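Local coordinates for protein putative alpha/beta hydrolase (Desulfitobacterium hafniense, PDB 4RPC) that is probably a hydrolase of the alpha/beta hydrolase family, its substrate not established, at residues 23-28 against 103-108; 93-98 against 243-248; 207-212 against 218-223; 234-239 against 253-258. One frame throughout, in Å; residues are numbered along the deposited sequence.

Contact 1: 23-28 against 103-108; sequences KVLLIH and VEMAIR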
loop_
_atom_site.group_PDB
_atom_site.type_symbol
_atom_site.label_atom_id
_atom_site.label_comp_id
_atom_site.label_asym_id
_atom_site.label_seq_id
_atom_site.Cartn_x
_atom_site.Cartn_y
_atom_site.Cartn_z
ATOM N N LYS A 23 -2.948 -1.899 17.728
ATOM C CA LYS A 23 -2.793 -2.622 16.483
ATOM C C LYS A 23 -2.484 -1.688 15.282
ATOM O O LYS A 23 -3.213 -0.754 14.994
ATOM C CB LYS A 23 -4.036 -3.435 16.212
ATOM C CG LYS A 23 -4.014 -4.802 16.862
ATOM C CD LYS A 23 -4.266 -4.705 18.343
ATOM C CE LYS A 23 -4.641 -6.070 18.868
ATOM N NZ LYS A 23 -4.243 -6.186 20.282
ATOM N N VAL A 24 -1.412 -2.019 14.576
ATOM C CA VAL A 24 -0.974 -1.327 13.421
ATOM C C VAL A 24 -0.864 -2.350 12.256
ATOM O O VAL A 24 -0.099 -3.323 12.323
ATOM C CB VAL A 24 0.378 -0.664 13.721
ATOM C CG1 VAL A 24 0.959 0.007 12.486
ATOM C CG2 VAL A 24 0.221 0.376 14.851
ATOM N N LEU A 25 -1.623 -2.121 11.203
ATOM C CA LEU A 25 -1.625 -2.998 9.996
ATOM C C LEU A 25 -0.767 -2.405 8.904
ATOM O O LEU A 25 -0.949 -1.257 8.561
ATOM C CB LEU A 25 -3.055 -3.078 9.422
ATOM C CG LEU A 25 -3.827 -4.350 9.219
ATOM C CD1 LEU A 25 -5.044 -4.034 8.369
ATOM C CD2 LEU A 25 -3.067 -5.496 8.593
ATOM N N LEU A 26 0.108 -3.197 8.313
ATOM C CA LEU A 26 0.982 -2.752 7.280
ATOM C C LEU A 26 0.747 -3.571 6.038
ATOM O O LEU A 26 1.010 -4.813 6.053
ATOM C CB LEU A 26 2.427 -2.937 7.713
ATOM C CG LEU A 26 2.813 -2.298 9.020
ATOM C CD1 LEU A 26 4.208 -2.770 9.399
ATOM C CD2 LEU A 26 2.811 -0.799 8.904
ATOM N N ILE A 27 0.264 -2.894 4.976
ATOM C CA ILE A 27 -0.181 -3.563 3.724
ATOM C C ILE A 27 0.675 -3.155 2.582
ATOM O O ILE A 27 0.699 -1.990 2.194
ATOM C CB ILE A 27 -1.666 -3.302 3.393
ATOM C CG1 ILE A 27 -2.559 -3.485 4.616
ATOM C CG2 ILE A 27 -2.136 -4.229 2.275
ATOM C CD1 ILE A 27 -4.040 -3.153 4.393
ATOM N N HIS A 28 1.429 -4.119 2.063
ATOM C CA HIS A 28 2.348 -3.906 0.963
ATOM C C HIS A 28 1.661 -3.779 -0.390
ATOM O O HIS A 28 0.455 -3.982 -0.512
ATOM C CB HIS A 28 3.407 -5.007 0.930
ATOM C CG HIS A 28 2.913 -6.359 0.472
ATOM N ND1 HIS A 28 2.749 -6.667 -0.855
ATOM C CD2 HIS A 28 2.688 -7.510 1.148
ATOM C CE1 HIS A 28 2.337 -7.918 -0.980
ATOM N NE2 HIS A 28 2.298 -8.460 0.216
ATOM N N VAL A 103 -8.136 1.502 2.425
ATOM C CA VAL A 103 -9.326 2.306 2.304
ATOM C C VAL A 103 -10.531 1.414 2.303
ATOM O O VAL A 103 -11.504 1.645 2.999
ATOM C CB VAL A 103 -9.282 3.186 1.041
ATOM C CG1 VAL A 103 -10.602 3.917 0.828
ATOM C CG2 VAL A 103 -8.182 4.202 1.173
ATOM N N GLU A 104 -10.466 0.362 1.511
ATOM C CA GLU A 104 -11.579 -0.592 1.452
ATOM C C GLU A 104 -11.893 -1.193 2.810
ATOM O O GLU A 104 -13.073 -1.469 3.145
ATOM C CB GLU A 104 -11.265 -1.702 0.470
ATOM C CG GLU A 104 -12.316 -2.758 0.306
ATOM C CD GLU A 104 -13.546 -2.270 -0.372
ATOM O OE1 GLU A 104 -13.508 -1.217 -1.054
ATOM O OE2 GLU A 104 -14.570 -2.947 -0.199
HETATM N N MSE A 105 -10.866 -1.476 3.578
HETATM C CA MSE A 105 -11.124 -1.936 4.956
HETATM C C MSE A 105 -11.831 -0.893 5.800
HETATM O O MSE A 105 -12.679 -1.233 6.587
HETATM C CB MSE A 105 -9.832 -2.400 5.604
HETATM C CG MSE A 105 -9.619 -3.816 5.039
HETATM SE SE MSE A 105 -7.931 -4.372 5.801
HETATM C CE MSE A 105 -8.853 -4.969 7.458
ATOM N N ALA A 106 -11.532 0.392 5.589
ATOM C CA ALA A 106 -12.184 1.464 6.356
ATOM C C ALA A 106 -13.638 1.636 5.996
ATOM O O ALA A 106 -14.415 2.092 6.805
ATOM C CB ALA A 106 -11.449 2.800 6.182
ATOM N N ILE A 107 -13.988 1.289 4.772
ATOM C CA ILE A 107 -15.338 1.429 4.259
ATOM C C ILE A 107 -16.243 0.255 4.631
ATOM O O ILE A 107 -17.413 0.453 4.909
ATOM C CB ILE A 107 -15.278 1.525 2.728
ATOM C CG1 ILE A 107 -14.634 2.833 2.301
ATOM C CG2 ILE A 107 -16.649 1.269 2.106
ATOM C CD1 ILE A 107 -14.425 2.871 0.791
ATOM N N ARG A 108 -15.739 -0.975 4.557
ATOM C CA ARG A 108 -16.548 -2.145 4.866
ATOM C C ARG A 108 -17.123 -2.088 6.278
ATOM O O ARG A 108 -18.295 -2.419 6.502
ATOM C CB ARG A 108 -15.717 -3.400 4.760
ATOM C CG ARG A 108 -15.429 -3.866 3.347
ATOM C CD ARG A 108 -14.469 -5.060 3.403
ATOM N NE ARG A 108 -14.598 -5.889 4.620
ATOM C CZ ARG A 108 -15.476 -6.885 4.798
ATOM N NH1 ARG A 108 -16.341 -7.215 3.838
ATOM N NH2 ARG A 108 -15.492 -7.556 5.951
#
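Met-105, modelled as selenomethionine, pushes the end of its side chain against the end of Leu-25, so that the two meet tip to tip between helix 97-108 and strand 23-27. The selenium does most of the touching: Met-105 SE lies 3.9 Å from Leu-25 CD1. The terminal methyl adds a second point, with Met-105 CE 4.0 Å from the same Leu-25 CD1. This pairing follows from the torsions of Met-105. CG is set anti to the carbonyl carbon (chi1 -80°) and the chain stays extended through chi2, which carries SE out toward the strand; the bend at chi3 (84°) then folds CE back beside the leucine methyl. Ile-27, two residues farther along the same face of the strand, makes a looser approach, its CD1 standing 4.3 Å from Met-105 SE. The backbones stay well apart, with Leu-25 CA 10.8 Å from Met-105 CA, and the interval is bridged by side chains alone. Helix 70-83 packs against Met-105 as well, through Leu-77 and Leu-81, while Ile-92 of the adjoining strand touches both Leu-25 and Ile-27. All three residues of the contact are buried and every touching atom is carbon or selenium, which implies an apolar union of helix and sheet resting on dispersion and burial, with no polar atom among those that touch.

Contact 2: 93-98 against 243-248; sequences YGVSLG and EVLSKE
The backbones come closest at Val-95 and Leu-245, whose CA atoms are 8.5 Å apart, where the end of strand 88-95 faces the short helix 243-247. From the helix, Leu-245 lays its forked end against Val-95 and the hydroxyl end of Tyr-93. Its CD2 methyl meets Val-95 tip to tip, 3.7 Å from Val-95 CG1 and 3.9 Å from Val-95 CG2, so one methyl sits against both prongs of the valine. The same Leu-245 CD2 is 3.8 Å from Tyr-93 OH, and Leu-245 CD1 approaches the tyrosine ring obliquely, 4.4 Å from Tyr-93 CE2. With CG of Tyr-93 anti to the backbone N (chi1 169°), the ring extends toward the helix and places its hydroxyl beside the leucine; the polar need of that buried oxygen is met by a hydrogen bond to Asp-119. Replacing Leu-245 by an alanine would probably open a gap beside the methyls of Val-95 and leave the Tyr-93 hydroxyl end less firmly packed. Directly after Val-95 the chain makes a tight turn at Ser-96, with phi 62° and psi -125°, before it enters helix 97-108. This strained conformation in a GxSxG sequence is consistent with the nucleophile elbow of the family, and Ser-96 OG is hydrogen-bonded to Gln-122 NE2 and more weakly to His-241 NE2. Strand 88-95 lies between strands 23-27 and 112-119 in the sheet, and Ile-252 of helix 249-259 flanks the contact, touching both Tyr-93 and Val-244.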
loop_
_atom_site.group_PDB
_atom_site.type_symbol
_atom_site.label_atom_id
_atom_site.label_comp_id
_atom_site.label_asym_id
_atom_site.label_seq_id
_atom_site.Cartn_x
_atom_site.Cartn_y
_atom_site.Cartn_z
ATOM N N TYR A 93 -1.167 1.399 7.468
ATOM C CA TYR A 93 -0.322 1.996 6.491
ATOM C C TYR A 93 -0.432 1.102 5.269
ATOM O O TYR A 93 -0.359 -0.113 5.370
ATOM C CB TYR A 93 1.119 2.124 6.989
ATOM C CG TYR A 93 2.060 2.497 5.888
ATOM C CD1 TYR A 93 2.312 3.811 5.570
ATOM C CD2 TYR A 93 2.642 1.505 5.096
ATOM C CE1 TYR A 93 3.160 4.143 4.535
ATOM C CE2 TYR A 93 3.485 1.835 4.065
ATOM C CZ TYR A 93 3.732 3.162 3.781
ATOM O OH TYR A 93 4.603 3.435 2.748
ATOM N N GLY A 94 -0.689 1.685 4.120
ATOM C CA GLY A 94 -0.707 0.911 2.925
ATOM C C GLY A 94 0.019 1.625 1.846
ATOM O O GLY A 94 -0.138 2.846 1.669
ATOM N N VAL A 95 0.859 0.877 1.141
ATOM C CA VAL A 95 1.619 1.459 0.063
ATOM C C VAL A 95 1.079 0.920 -1.231
ATOM O O VAL A 95 0.915 -0.287 -1.400
ATOM C CB VAL A 95 3.151 1.224 0.200
ATOM C CG1 VAL A 95 3.489 -0.252 0.179
ATOM C CG2 VAL A 95 3.900 1.949 -0.933
ATOM N N SER A 96 0.773 1.847 -2.129
ATOM C CA SER A 96 0.320 1.557 -3.477
ATOM C C SER A 96 -0.992 0.789 -3.445
ATOM O O SER A 96 -1.958 1.250 -2.831
ATOM C CB SER A 96 1.450 0.810 -4.229
ATOM O OG SER A 96 1.352 1.052 -5.636
ATOM N N LEU A 97 -1.063 -0.364 -4.093
ATOM C CA LEU A 97 -2.262 -1.178 -3.959
ATOM C C LEU A 97 -2.675 -1.369 -2.506
ATOM O O LEU A 97 -3.857 -1.458 -2.210
ATOM C CB LEU A 97 -2.005 -2.543 -4.515
ATOM C CG LEU A 97 -3.127 -3.559 -4.410
ATOM C CD1 LEU A 97 -4.405 -3.047 -5.025
ATOM C CD2 LEU A 97 -2.633 -4.842 -5.106
ATOM N N GLY A 98 -1.696 -1.437 -1.619
ATOM C CA GLY A 98 -1.982 -1.675 -0.248
ATOM C C GLY A 98 -2.789 -0.520 0.334
ATOM O O GLY A 98 -3.509 -0.731 1.288
ATOM N N GLU A 243 9.655 5.923 -2.377
ATOM C CA GLU A 243 11.079 6.198 -2.061
ATOM C C GLU A 243 11.346 6.313 -0.519
ATOM O O GLU A 243 12.362 5.777 0.007
ATOM C CB GLU A 243 11.554 7.476 -2.771
ATOM C CG GLU A 243 13.045 7.696 -2.649
ATOM C CD GLU A 243 13.626 8.690 -3.643
ATOM O OE1 GLU A 243 12.858 9.384 -4.388
ATOM O OE2 GLU A 243 14.905 8.805 -3.651
ATOM N N VAL A 244 10.431 6.952 0.192
ATOM C CA VAL A 244 10.546 7.034 1.640
ATOM C C VAL A 244 10.503 5.639 2.254
ATOM O O VAL A 244 11.240 5.329 3.182
ATOM C CB VAL A 244 9.416 7.879 2.266
ATOM C CG1 VAL A 244 9.636 7.990 3.772
ATOM C CG2 VAL A 244 9.406 9.307 1.713
ATOM N N LEU A 245 9.633 4.772 1.735
ATOM C CA LEU A 245 9.562 3.402 2.253
ATOM C C LEU A 245 10.822 2.633 1.946
ATOM O O LEU A 245 11.316 1.850 2.767
ATOM C CB LEU A 245 8.343 2.695 1.605
ATOM C CG LEU A 245 8.080 1.288 2.048
ATOM C CD1 LEU A 245 7.857 1.248 3.558
ATOM C CD2 LEU A 245 6.848 0.745 1.286
ATOM N N SER A 246 11.343 2.831 0.751
ATOM C CA SER A 246 12.477 2.044 0.311
ATOM C C SER A 246 13.715 2.410 1.122
ATOM O O SER A 246 14.243 1.568 1.845
ATOM C CB SER A 246 12.749 2.239 -1.158
ATOM O OG SER A 246 13.782 1.405 -1.591
ATOM N N LYS A 247 14.070 3.687 1.104
ATOM C CA LYS A 247 15.332 4.150 1.662
ATOM C C LYS A 247 15.298 4.845 3.048
ATOM O O LYS A 247 16.353 4.880 3.708
ATOM C CB LYS A 247 15.976 5.032 0.630
ATOM C CG LYS A 247 16.165 4.295 -0.701
ATOM C CD LYS A 247 16.808 5.156 -1.768
ATOM C CE LYS A 247 18.278 5.428 -1.454
ATOM N NZ LYS A 247 18.639 6.792 -1.923
ATOM N N GLU A 248 14.130 5.352 3.491
ATOM C CA GLU A 248 13.923 5.881 4.858
ATOM C C GLU A 248 12.665 5.406 5.540
ATOM O O GLU A 248 11.878 6.213 5.989
ATOM C CB GLU A 248 13.819 7.382 4.815
ATOM C CG GLU A 248 14.950 7.962 4.018
ATOM C CD GLU A 248 14.593 9.271 3.398
ATOM O OE1 GLU A 248 13.432 9.483 2.949
ATOM O OE2 GLU A 248 15.520 10.072 3.350
#

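Contact 3: 207-212 against 218-223; sequences VLIGGN and QFTPLL
Leu-223 N donates to Phe-219 O at 3.0 Å, a helical i to i+4 backbone bond near the start of helix 220-226; three residues apart, Thr-220 and Leu-223 both face strand 204-210. At the start of this helix Thr-220 OG1 is also hydrogen-bonded, to Ala-217 O. Its chi1 of 71° puts OG1 between the backbone N and carbonyl carbon, which leaves the methyl CG2 to face the strand. That methyl is the apolar part of the threonine in the contact: Thr-220 CG2 lies 4.1 Å from Ile-209 CD1, the two side chains crossing at about a right angle, and a looser 4.4 Å from Val-207 CG1. The other valine methyl meets Leu-223, with Val-207 CG2 standing 4.2 Å from Leu-223 CD1. Thus Val-207 divides its fork between the two helix residues, while Ile-209 uses the end of its longer branch. The backbones are nearest at Val-207 CA and Thr-220 CA, 7.7 Å apart. Leu-208, between the two contacting strand residues, instead packs on Ile-252 and Leu-255 of helix 249-259. Just past the touching residues, Gly-210 N is hydrogen-bonded to Glu-213 OE1, in a loop that probably supplies the acid of a Ser-His-Glu triad. The arrangement is the strand-to-helix half of the beta-alpha-beta unit that strand 232-236 completes, in the parallel part of an alpha/beta hydrolase sheet.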
loop_
_atom_site.group_PDB
_atom_site.type_symbol
_atom_site.label_atom_id
_atom_site.label_comp_id
_atom_site.label_asym_id
_atom_site.label_seq_id
_atom_site.Cartn_x
_atom_site.Cartn_y
_atom_site.Cartn_z
ATOM N N VAL A 207 -2.285 11.314 4.166
ATOM C CA VAL A 207 -1.672 10.981 2.888
ATOM C C VAL A 207 -0.173 11.348 2.837
ATOM O O VAL A 207 0.214 12.535 3.032
ATOM C CB VAL A 207 -2.378 11.774 1.790
ATOM C CG1 VAL A 207 -2.108 11.169 0.403
ATOM C CG2 VAL A 207 -3.866 11.810 2.051
ATOM N N LEU A 208 0.669 10.357 2.566
ATOM C CA LEU A 208 2.078 10.600 2.314
ATOM C C LEU A 208 2.281 10.756 0.794
ATOM O O LEU A 208 1.832 9.934 -0.016
ATOM C CB LEU A 208 2.965 9.509 2.883
ATOM C CG LEU A 208 2.518 8.799 4.147
ATOM C CD1 LEU A 208 3.714 8.338 4.960
ATOM C CD2 LEU A 208 1.542 9.514 5.040
ATOM N N ILE A 209 2.940 11.848 0.433
ATOM C CA ILE A 209 3.186 12.221 -0.947
ATOM C C ILE A 209 4.688 12.522 -1.121
ATOM O O ILE A 209 5.250 13.295 -0.364
ATOM C CB ILE A 209 2.374 13.497 -1.312
ATOM C CG1 ILE A 209 0.856 13.263 -1.155
ATOM C CG2 ILE A 209 2.719 13.947 -2.732
ATOM C CD1 ILE A 209 -0.002 14.500 -1.283
ATOM N N GLY A 210 5.316 11.874 -2.099
ATOM C CA GLY A 210 6.659 12.212 -2.529
ATOM C C GLY A 210 6.595 13.414 -3.451
ATOM O O GLY A 210 5.856 13.407 -4.437
ATOM N N GLY A 211 7.393 14.431 -3.156
ATOM C CA GLY A 211 7.423 15.644 -3.963
ATOM C C GLY A 211 7.799 15.487 -5.426
ATOM O O GLY A 211 7.520 16.341 -6.219
ATOM N N ASN A 212 8.491 14.433 -5.790
ATOM C CA ASN A 212 8.796 14.208 -7.211
ATOM C C ASN A 212 7.706 13.504 -7.980
ATOM O O ASN A 212 7.778 13.444 -9.210
ATOM C CB ASN A 212 10.097 13.423 -7.364
ATOM C CG ASN A 212 11.297 14.232 -6.973
ATOM O OD1 ASN A 212 11.193 15.455 -6.790
ATOM N ND2 ASN A 212 12.446 13.571 -6.859
ATOM N N GLN A 218 -3.238 13.974 -6.928
ATOM C CA GLN A 218 -4.440 13.811 -7.768
ATOM C C GLN A 218 -5.655 13.324 -6.993
ATOM O O GLN A 218 -6.761 13.754 -7.244
ATOM C CB GLN A 218 -4.124 12.789 -8.864
ATOM C CG GLN A 218 -5.243 12.432 -9.858
ATOM C CD GLN A 218 -4.773 11.364 -10.853
ATOM O OE1 GLN A 218 -3.580 11.052 -10.916
ATOM N NE2 GLN A 218 -5.698 10.796 -11.619
ATOM N N PHE A 219 -5.440 12.440 -6.018
ATOM C CA PHE A 219 -6.555 11.793 -5.320
ATOM C C PHE A 219 -6.954 12.409 -3.971
ATOM O O PHE A 219 -7.912 11.971 -3.300
ATOM C CB PHE A 219 -6.292 10.295 -5.252
ATOM C CG PHE A 219 -6.170 9.662 -6.617
ATOM C CD1 PHE A 219 -7.292 9.500 -7.418
ATOM C CD2 PHE A 219 -4.950 9.253 -7.104
ATOM C CE1 PHE A 219 -7.182 8.936 -8.684
ATOM C CE2 PHE A 219 -4.843 8.692 -8.357
ATOM C CZ PHE A 219 -5.952 8.542 -9.146
ATOM N N THR A 220 -6.290 13.485 -3.588
ATOM C CA THR A 220 -6.565 14.035 -2.282
ATOM C C THR A 220 -7.985 14.658 -2.225
ATOM O O THR A 220 -8.663 14.517 -1.220
ATOM C CB THR A 220 -5.447 14.987 -1.807
ATOM O OG1 THR A 220 -5.482 16.202 -2.569
ATOM C CG2 THR A 220 -4.043 14.311 -1.917
ATOM N N PRO A 221 -8.447 15.308 -3.294
ATOM C CA PRO A 221 -9.862 15.752 -3.253
ATOM C C PRO A 221 -10.883 14.616 -3.012
ATOM O O PRO A 221 -11.788 14.759 -2.208
ATOM C CB PRO A 221 -10.087 16.353 -4.640
ATOM C CG PRO A 221 -8.740 16.731 -5.139
ATOM C CD PRO A 221 -7.731 15.857 -4.464
ATOM N N LEU A 222 -10.725 13.498 -3.702
ATOM C CA LEU A 222 -11.590 12.345 -3.486
ATOM C C LEU A 222 -11.536 11.834 -2.053
ATOM O O LEU A 222 -12.560 11.545 -1.429
ATOM C CB LEU A 222 -11.191 11.200 -4.435
ATOM C CG LEU A 222 -12.024 9.931 -4.320
ATOM C CD1 LEU A 222 -13.512 10.256 -4.396
ATOM C CD2 LEU A 222 -11.622 9.029 -5.454
ATOM N N LEU A 223 -10.342 11.715 -1.510
ATOM C CA LEU A 223 -10.226 11.225 -0.133
ATOM C C LEU A 223 -10.843 12.184 0.869
ATOM O O LEU A 223 -11.406 11.763 1.879
ATOM C CB LEU A 223 -8.769 10.991 0.199
ATOM C CG LEU A 223 -8.099 9.969 -0.710
ATOM C CD1 LEU A 223 -6.590 10.039 -0.557
ATOM C CD2 LEU A 223 -8.641 8.579 -0.438
#

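Contact 4: 234-239 against 253-258; sequences YEFPNR and SRLIRE
A CH-pi interaction leads the contact between Leu-255 and Tyr-234: Leu-255 CD1 sits over one face of the tyrosine ring, 3.9 Å from its centroid and 20° off the normal. It is offset toward the rim, its nearest ring atom being Tyr-234 CE1 at 3.7 Å. Apolar packing of methyl against ring comes from the other prong. Leu-255 CD2 is shared almost evenly between Tyr-234 CG, at 4.0 Å, and the edge of Phe-236, where it lies near the ring plane and 4.1 Å from Phe-236 CZ. A chi1 of -169° swings the leucine CG away from the backbone N and turns the fork to the strand. This packing lays the C-terminal helix 249-259 on the outermost strand 232-236 of the alpha/beta hydrolase sheet, with Leu-208 of the adjoining strand also touching all three residues. Substituting a serine for Tyr-234 would probably leave Leu-255 CD1 without the aromatic face beneath it and open a gap beside Leu-255 where the ring had been. Within 234-239 the polar side-chain bonds lie in the loop after the strand. Arg-239 NH1 donates to Asn-238 O over 3.0 Å, from above the carbonyl plane, while Arg-239 NH2 forms a salt bridge with Glu-248.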
loop_
_atom_site.group_PDB
_atom_site.type_symbol
_atom_site.label_atom_id
_atom_site.label_comp_id
_atom_site.label_asym_id
_atom_site.label_seq_id
_atom_site.Cartn_x
_atom_site.Cartn_y
_atom_site.Cartn_z
ATOM N N TYR A 234 1.242 14.811 4.326
ATOM C CA TYR A 234 2.660 14.763 4.663
ATOM C C TYR A 234 3.456 14.711 3.363
ATOM O O TYR A 234 3.367 13.745 2.641
ATOM C CB TYR A 234 2.928 13.563 5.562
ATOM C CG TYR A 234 2.176 13.665 6.863
ATOM C CD1 TYR A 234 2.694 14.431 7.922
ATOM C CD2 TYR A 234 0.922 13.051 7.046
ATOM C CE1 TYR A 234 2.024 14.518 9.122
ATOM C CE2 TYR A 234 0.256 13.158 8.235
ATOM C CZ TYR A 234 0.821 13.897 9.261
ATOM O OH TYR A 234 0.173 14.013 10.442
ATOM N N GLU A 235 4.217 15.779 3.088
ATOM C CA GLU A 235 4.957 15.962 1.847
ATOM C C GLU A 235 6.405 15.543 2.131
ATOM O O GLU A 235 6.946 15.931 3.138
ATOM C CB GLU A 235 4.905 17.436 1.427
ATOM C CG GLU A 235 3.633 18.190 1.847
ATOM C CD GLU A 235 3.077 19.186 0.808
ATOM O OE1 GLU A 235 3.772 20.176 0.425
ATOM O OE2 GLU A 235 1.911 18.968 0.390
ATOM N N PHE A 236 7.032 14.749 1.265
ATOM C CA PHE A 236 8.454 14.411 1.441
ATOM C C PHE A 236 9.169 14.882 0.201
ATOM O O PHE A 236 8.850 14.409 -0.912
ATOM C CB PHE A 236 8.618 12.905 1.662
ATOM C CG PHE A 236 7.976 12.418 2.919
ATOM C CD1 PHE A 236 8.667 12.457 4.115
ATOM C CD2 PHE A 236 6.672 11.948 2.917
ATOM C CE1 PHE A 236 8.078 12.012 5.312
ATOM C CE2 PHE A 236 6.071 11.493 4.099
ATOM C CZ PHE A 236 6.775 11.535 5.297
ATOM N N PRO A 237 10.079 15.870 0.349
ATOM C CA PRO A 237 10.630 16.528 -0.837
ATOM C C PRO A 237 11.647 15.632 -1.511
ATOM O O PRO A 237 12.269 14.783 -0.835
ATOM C CB PRO A 237 11.335 17.768 -0.272
ATOM C CG PRO A 237 11.679 17.412 1.155
ATOM C CD PRO A 237 10.740 16.307 1.595
ATOM N N ASN A 238 11.800 15.828 -2.821
ATOM C CA ASN A 238 12.706 15.061 -3.669
ATOM C C ASN A 238 12.550 13.589 -3.492
ATOM O O ASN A 238 13.556 12.865 -3.561
ATOM C CB ASN A 238 14.159 15.386 -3.396
ATOM C CG ASN A 238 14.460 16.775 -3.684
ATOM O OD1 ASN A 238 14.152 17.226 -4.768
ATOM N ND2 ASN A 238 15.014 17.504 -2.713
ATOM N N ARG A 239 11.308 13.151 -3.282
ATOM C CA ARG A 239 11.034 11.728 -3.118
ATOM C C ARG A 239 9.989 11.278 -4.158
ATOM O O ARG A 239 9.036 11.995 -4.455
ATOM C CB ARG A 239 10.607 11.396 -1.680
ATOM C CG ARG A 239 11.656 11.680 -0.582
ATOM C CD ARG A 239 12.885 10.803 -0.787
ATOM N NE ARG A 239 13.907 11.024 0.230
ATOM C CZ ARG A 239 14.912 11.883 0.116
ATOM N NH1 ARG A 239 15.094 12.614 -0.988
ATOM N NH2 ARG A 239 15.773 11.995 1.110
ATOM N N SER A 253 7.969 4.938 10.389
ATOM C CA SER A 253 7.869 4.589 11.844
ATOM C C SER A 253 7.587 5.750 12.743
ATOM O O SER A 253 6.745 5.678 13.612
ATOM C CB SER A 253 9.169 4.004 12.355
ATOM O OG SER A 253 9.394 2.829 11.674
ATOM N N ARG A 254 8.359 6.804 12.551
ATOM C CA ARG A 254 8.233 8.001 13.382
ATOM C C ARG A 254 6.852 8.596 13.181
ATOM O O ARG A 254 6.168 8.956 14.105
ATOM C CB ARG A 254 9.303 9.000 12.966
ATOM C CG ARG A 254 9.862 9.839 14.065
ATOM C CD ARG A 254 11.331 10.141 13.815
ATOM N NE ARG A 254 11.563 11.559 13.589
ATOM C CZ ARG A 254 11.619 12.482 14.544
ATOM N NH1 ARG A 254 11.428 12.166 15.825
ATOM N NH2 ARG A 254 11.862 13.735 14.210
ATOM N N LEU A 255 6.421 8.670 11.948
ATOM C CA LEU A 255 5.134 9.260 11.650
ATOM C C LEU A 255 3.965 8.461 12.263
ATOM O O LEU A 255 3.013 9.042 12.805
ATOM C CB LEU A 255 4.988 9.321 10.143
ATOM C CG LEU A 255 3.832 10.138 9.599
ATOM C CD1 LEU A 255 3.767 11.497 10.273
ATOM C CD2 LEU A 255 4.020 10.294 8.086
ATOM N N ILE A 256 4.038 7.136 12.185
ATOM C CA ILE A 256 3.028 6.292 12.807
ATOM C C ILE A 256 2.925 6.563 14.323
ATOM O O ILE A 256 1.835 6.722 14.865
ATOM C CB ILE A 256 3.282 4.789 12.550
ATOM C CG1 ILE A 256 2.964 4.454 11.089
ATOM C CG2 ILE A 256 2.354 3.958 13.409
ATOM C CD1 ILE A 256 3.407 3.067 10.631
ATOM N N ARG A 257 4.067 6.635 14.987
ATOM C CA ARG A 257 4.127 6.946 16.434
ATOM C C ARG A 257 3.526 8.302 16.690
ATOM O O ARG A 257 2.756 8.444 17.615
ATOM C CB ARG A 257 5.569 6.970 16.976
ATOM C CG ARG A 257 6.248 5.613 17.104
ATOM C CD ARG A 257 7.560 5.651 17.920
ATOM N NE ARG A 257 8.022 4.289 18.275
ATOM C CZ ARG A 257 7.732 3.647 19.412
ATOM N NH1 ARG A 257 6.984 4.223 20.355
ATOM N NH2 ARG A 257 8.177 2.403 19.612
ATOM N N GLU A 258 3.864 9.284 15.855
ATOM C CA GLU A 258 3.385 10.675 16.027
ATOM C C GLU A 258 1.895 10.784 15.883
ATOM O O GLU A 258 1.248 11.361 16.695
ATOM C CB GLU A 258 4.026 11.619 14.995
ATOM C CG GLU A 258 5.502 11.943 15.243
ATOM C CD GLU A 258 6.121 12.724 14.083
ATOM O OE1 GLU A 258 5.572 12.666 12.931
ATOM O OE2 GLU A 258 7.163 13.377 14.316
#

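Overall arrangement
From the N terminus, strand 23-27 opens contact 1, which closes at helix 97-108. Before that closure, strand 88-95 opens contact 2, so the two cross, joined by backbone bonds between Leu-25, Ile-27 and Tyr-93 in neighbouring strands. Contact 2 closes much later, at helix 243-247. Contact 3, which closes a short loop, is nested inside it, and contact 4 crosses it, starting at 234-239 and ending at 253-258. Contacts 3 and 4 follow in series on adjoining strands, paired through Val-207 O and Tyr-234 N. The helix of contact 4 also reaches back to strand 23-27 through Ile-256, which packs on Val-24 and Leu-26, so early and late chain meet on one sheet.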